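Local coordinates for nitroreductase-like family protein (Bacillus cereus, PDB 2I7H) that belongs to the nitroreductase-like family of flavoproteins, forms a two-chain assembly and binds flavin mononucleotide, at residues T92-E102 and G156-G166. Sequence-based numbering, arbitrary orientation. Where two conformers were deposited one is given.
Sequences TPAQIVVYMNE and GQRIVGILHIG
Strands 94-101 and 157-166 are the two inner strands of this chain's antiparallel sheet, flanked by 53-58 and 132-137, and a classic beta bulge interrupts their pairing. At the bulge Val160 and Gly161 both face Val98. Val98 O accepts Val160 N at 2.8 Å and, more weakly, Gly161 N. Val98 N completes the pattern with a nearly straight bond to Gly161 O (175°). The Val160 side chain lies about 7 Å from the bound flavin mononucleotide, and Val160 O also takes the indole N-H of Trp136, a residue of a flavin pocket.

On one face, Ile96 CD1 presses on Ile165 CD1 at 3.4 Å, tighter than usual. Val98 CG2 meets Leu163 CD1, and Val98 and Val160 both pack against helix 106-129. On the other face, Gln95 CG lies over the His164 ring, 3.7 Å from its centroid, as a CH-pi contact. The bend at chi2 (92°) turns the Gln95 amide, whose NE2 bonds to Phe89 O. Thr92 CG2 comes to the edge of the same ring.

Beyond the bulge, in the conformer described, Arg158 and Glu102 form a side-on salt bridge. Arg158 NE reaches Glu102 OE2 at 2.9 Å, nearly in the guanidinium plane, while Arg158 NH2 meets Glu102 OE1 at 2.7 Å on its syn lone pair. Arg158 NH1 forms a salt bridge to Asp110 of the second subunit, tying this strand end to the partner chain. Gln157 NE2 bonds to Asn101 OD1 at 3.3 Å, while Gln157 OE1 takes Thr154 N.

Such a central antiparallel pair, packed against helices beside the flavin, is typical of the nitroreductase alpha-beta fold.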
# COMPACT_ATOMS: atom_id res chain seq x y z
N THR A 92 -0.49 -17.11 18.28
CA THR A 92 -0.91 -15.95 17.50
C THR A 92 -2.37 -16.21 17.18
O THR A 92 -2.68 -17.21 16.54
CB THR A 92 -0.08 -15.82 16.21
OG1 THR A 92 1.29 -15.64 16.56
CG2 THR A 92 -0.55 -14.63 15.35
N PRO A 93 -3.28 -15.35 17.68
CA PRO A 93 -4.72 -15.57 17.51
C PRO A 93 -5.24 -15.80 16.07
O PRO A 93 -6.17 -16.58 15.88
CB PRO A 93 -5.36 -14.30 18.12
CG PRO A 93 -4.39 -13.86 19.11
CD PRO A 93 -3.02 -14.17 18.53
N ALA A 94 -4.69 -15.11 15.09
CA ALA A 94 -5.18 -15.23 13.72
C ALA A 94 -4.02 -15.02 12.77
O ALA A 94 -3.09 -14.26 13.08
CB ALA A 94 -6.32 -14.21 13.45
N GLN A 95 -4.06 -15.74 11.66
CA GLN A 95 -3.25 -15.44 10.47
C GLN A 95 -4.18 -15.17 9.30
O GLN A 95 -5.19 -15.86 9.14
CB GLN A 95 -2.33 -16.60 10.10
CG GLN A 95 -1.10 -16.74 10.96
CD GLN A 95 -1.30 -17.66 12.14
OE1 GLN A 95 -2.13 -18.59 12.10
NE2 GLN A 95 -0.52 -17.43 13.21
N ILE A 96 -3.83 -14.17 8.51
CA ILE A 96 -4.52 -13.87 7.27
C ILE A 96 -3.56 -13.92 6.07
O ILE A 96 -2.67 -13.08 5.94
CB ILE A 96 -5.30 -12.53 7.33
CG1 ILE A 96 -6.33 -12.60 8.46
CG2 ILE A 96 -6.05 -12.31 6.01
CD1 ILE A 96 -7.16 -11.38 8.62
N VAL A 97 -3.72 -14.94 5.23
CA VAL A 97 -2.95 -15.03 4.00
C VAL A 97 -3.67 -14.15 2.97
O VAL A 97 -4.86 -14.33 2.70
CB VAL A 97 -2.80 -16.51 3.51
CG1 VAL A 97 -1.91 -16.56 2.32
CG2 VAL A 97 -2.25 -17.44 4.61
N VAL A 98 -2.98 -13.15 2.45
CA VAL A 98 -3.57 -12.23 1.46
C VAL A 98 -2.95 -12.58 0.11
O VAL A 98 -1.71 -12.58 -0.03
CB VAL A 98 -3.29 -10.75 1.78
CG1 VAL A 98 -3.85 -9.85 0.69
CG2 VAL A 98 -3.84 -10.34 3.21
N TYR A 99 -3.79 -12.89 -0.85
CA TYR A 99 -3.31 -13.32 -2.14
C TYR A 99 -4.12 -12.70 -3.28
O TYR A 99 -5.19 -12.10 -3.06
CB TYR A 99 -3.23 -14.87 -2.23
CG TYR A 99 -4.55 -15.53 -2.25
CD1 TYR A 99 -5.22 -15.84 -1.05
CD2 TYR A 99 -5.17 -15.83 -3.45
CE1 TYR A 99 -6.46 -16.44 -1.07
CE2 TYR A 99 -6.41 -16.44 -3.49
CZ TYR A 99 -7.06 -16.73 -2.29
OH TYR A 99 -8.29 -17.33 -2.32
N MSE A 100 -3.59 -12.84 -4.49
CA MSE A 100 -4.23 -12.33 -5.71
C MSE A 100 -3.92 -13.25 -6.89
O MSE A 100 -2.91 -13.97 -6.89
CB MSE A 100 -3.76 -10.90 -6.04
CG MSE A 100 -2.25 -10.81 -6.29
SE MSE A 100 -1.71 -9.01 -6.74
CE MSE A 100 -0.54 -9.39 -8.15
N ASN A 101 -4.78 -13.20 -7.91
CA ASN A 101 -4.46 -13.85 -9.17
C ASN A 101 -3.40 -13.04 -9.86
O ASN A 101 -3.53 -11.82 -9.94
CB ASN A 101 -5.70 -14.02 -10.03
CG ASN A 101 -6.70 -14.95 -9.42
OD1 ASN A 101 -6.39 -16.10 -9.13
ND2 ASN A 101 -7.91 -14.46 -9.17
N GLU A 102 -2.37 -13.70 -10.35
CA GLU A 102 -1.29 -12.99 -10.99
C GLU A 102 -1.61 -12.74 -12.44
O GLU A 102 -1.69 -13.69 -13.23
CB GLU A 102 0.01 -13.78 -10.86
CG GLU A 102 1.16 -13.04 -11.40
CD GLU A 102 1.83 -12.26 -10.36
OE1 GLU A 102 3.04 -12.35 -10.28
OE2 GLU A 102 1.13 -11.54 -9.61
N GLY A 156 0.29 -19.27 -10.28
CA GLY A 156 -0.27 -18.01 -10.76
C GLY A 156 -1.27 -17.35 -9.80
O GLY A 156 -2.05 -16.49 -10.21
N GLN A 157 -1.23 -17.76 -8.54
CA GLN A 157 -1.80 -16.96 -7.46
C GLN A 157 -0.66 -16.53 -6.57
O GLN A 157 0.12 -17.37 -6.11
CB GLN A 157 -2.86 -17.73 -6.68
CG GLN A 157 -4.09 -18.00 -7.50
CD GLN A 157 -5.12 -18.80 -6.75
OE1 GLN A 157 -4.83 -19.89 -6.25
NE2 GLN A 157 -6.32 -18.27 -6.65
N ARG A 158 -0.54 -15.23 -6.36
CA ARG A 158 0.56 -14.65 -5.65
C ARG A 158 0.16 -14.31 -4.22
O ARG A 158 -0.93 -13.79 -3.98
CB ARG A 158 1.05 -13.38 -6.37
CG ARG A 158 2.07 -12.59 -5.59
CD ARG A 158 2.29 -11.23 -6.20
NE ARG A 158 3.04 -11.28 -7.47
CZ ARG A 158 4.36 -11.09 -7.58
NH1 ARG A 158 5.07 -10.85 -6.49
NH2 ARG A 158 4.95 -11.16 -8.79
N ILE A 159 1.06 -14.61 -3.29
CA ILE A 159 0.84 -14.31 -1.89
C ILE A 159 1.54 -13.01 -1.62
O ILE A 159 2.77 -12.91 -1.69
CB ILE A 159 1.35 -15.45 -0.96
CG1 ILE A 159 0.61 -16.76 -1.26
CG2 ILE A 159 1.26 -15.04 0.53
CD1 ILE A 159 1.09 -17.95 -0.42
N VAL A 160 0.75 -12.00 -1.33
CA VAL A 160 1.26 -10.67 -1.02
C VAL A 160 1.77 -10.55 0.42
O VAL A 160 2.75 -9.86 0.66
CB VAL A 160 0.23 -9.59 -1.35
CG1 VAL A 160 0.83 -8.23 -1.18
CG2 VAL A 160 -0.25 -9.80 -2.80
N GLY A 161 1.12 -11.24 1.35
CA GLY A 161 1.57 -11.22 2.72
C GLY A 161 0.79 -12.17 3.58
O GLY A 161 -0.32 -12.59 3.22
N ILE A 162 1.39 -12.55 4.71
CA ILE A 162 0.65 -13.23 5.77
C ILE A 162 0.62 -12.27 6.93
O ILE A 162 1.65 -11.89 7.45
CB ILE A 162 1.25 -14.60 6.16
CG1 ILE A 162 1.39 -15.47 4.91
CG2 ILE A 162 0.37 -15.27 7.29
CD1 ILE A 162 1.76 -16.93 5.15
N LEU A 163 -0.58 -11.86 7.32
CA LEU A 163 -0.72 -10.97 8.46
C LEU A 163 -0.95 -11.79 9.72
O LEU A 163 -1.84 -12.63 9.76
CB LEU A 163 -1.89 -10.01 8.25
CG LEU A 163 -1.84 -8.97 7.15
CD1 LEU A 163 -3.27 -8.72 6.75
CD2 LEU A 163 -1.16 -7.69 7.66
N HIS A 164 -0.12 -11.55 10.73
CA HIS A 164 -0.23 -12.20 12.05
C HIS A 164 -0.82 -11.18 13.01
O HIS A 164 -0.34 -10.07 13.09
CB HIS A 164 1.12 -12.71 12.52
CG HIS A 164 1.64 -13.86 11.70
ND1 HIS A 164 1.80 -15.12 12.22
CD2 HIS A 164 2.01 -13.94 10.40
CE1 HIS A 164 2.28 -15.93 11.28
NE2 HIS A 164 2.41 -15.23 10.17
N ILE A 165 -1.87 -11.56 13.70
CA ILE A 165 -2.76 -10.59 14.32
C ILE A 165 -3.16 -11.01 15.72
O ILE A 165 -3.42 -12.18 15.97
CB ILE A 165 -4.07 -10.43 13.50
CG1 ILE A 165 -3.77 -10.16 12.03
CG2 ILE A 165 -4.98 -9.34 14.09
CD1 ILE A 165 -4.85 -10.67 11.07
N GLY A 166 -3.21 -10.05 16.63
CA GLY A 166 -3.82 -10.27 17.94
C GLY A 166 -3.63 -9.07 18.85
O GLY A 166 -2.93 -8.11 18.48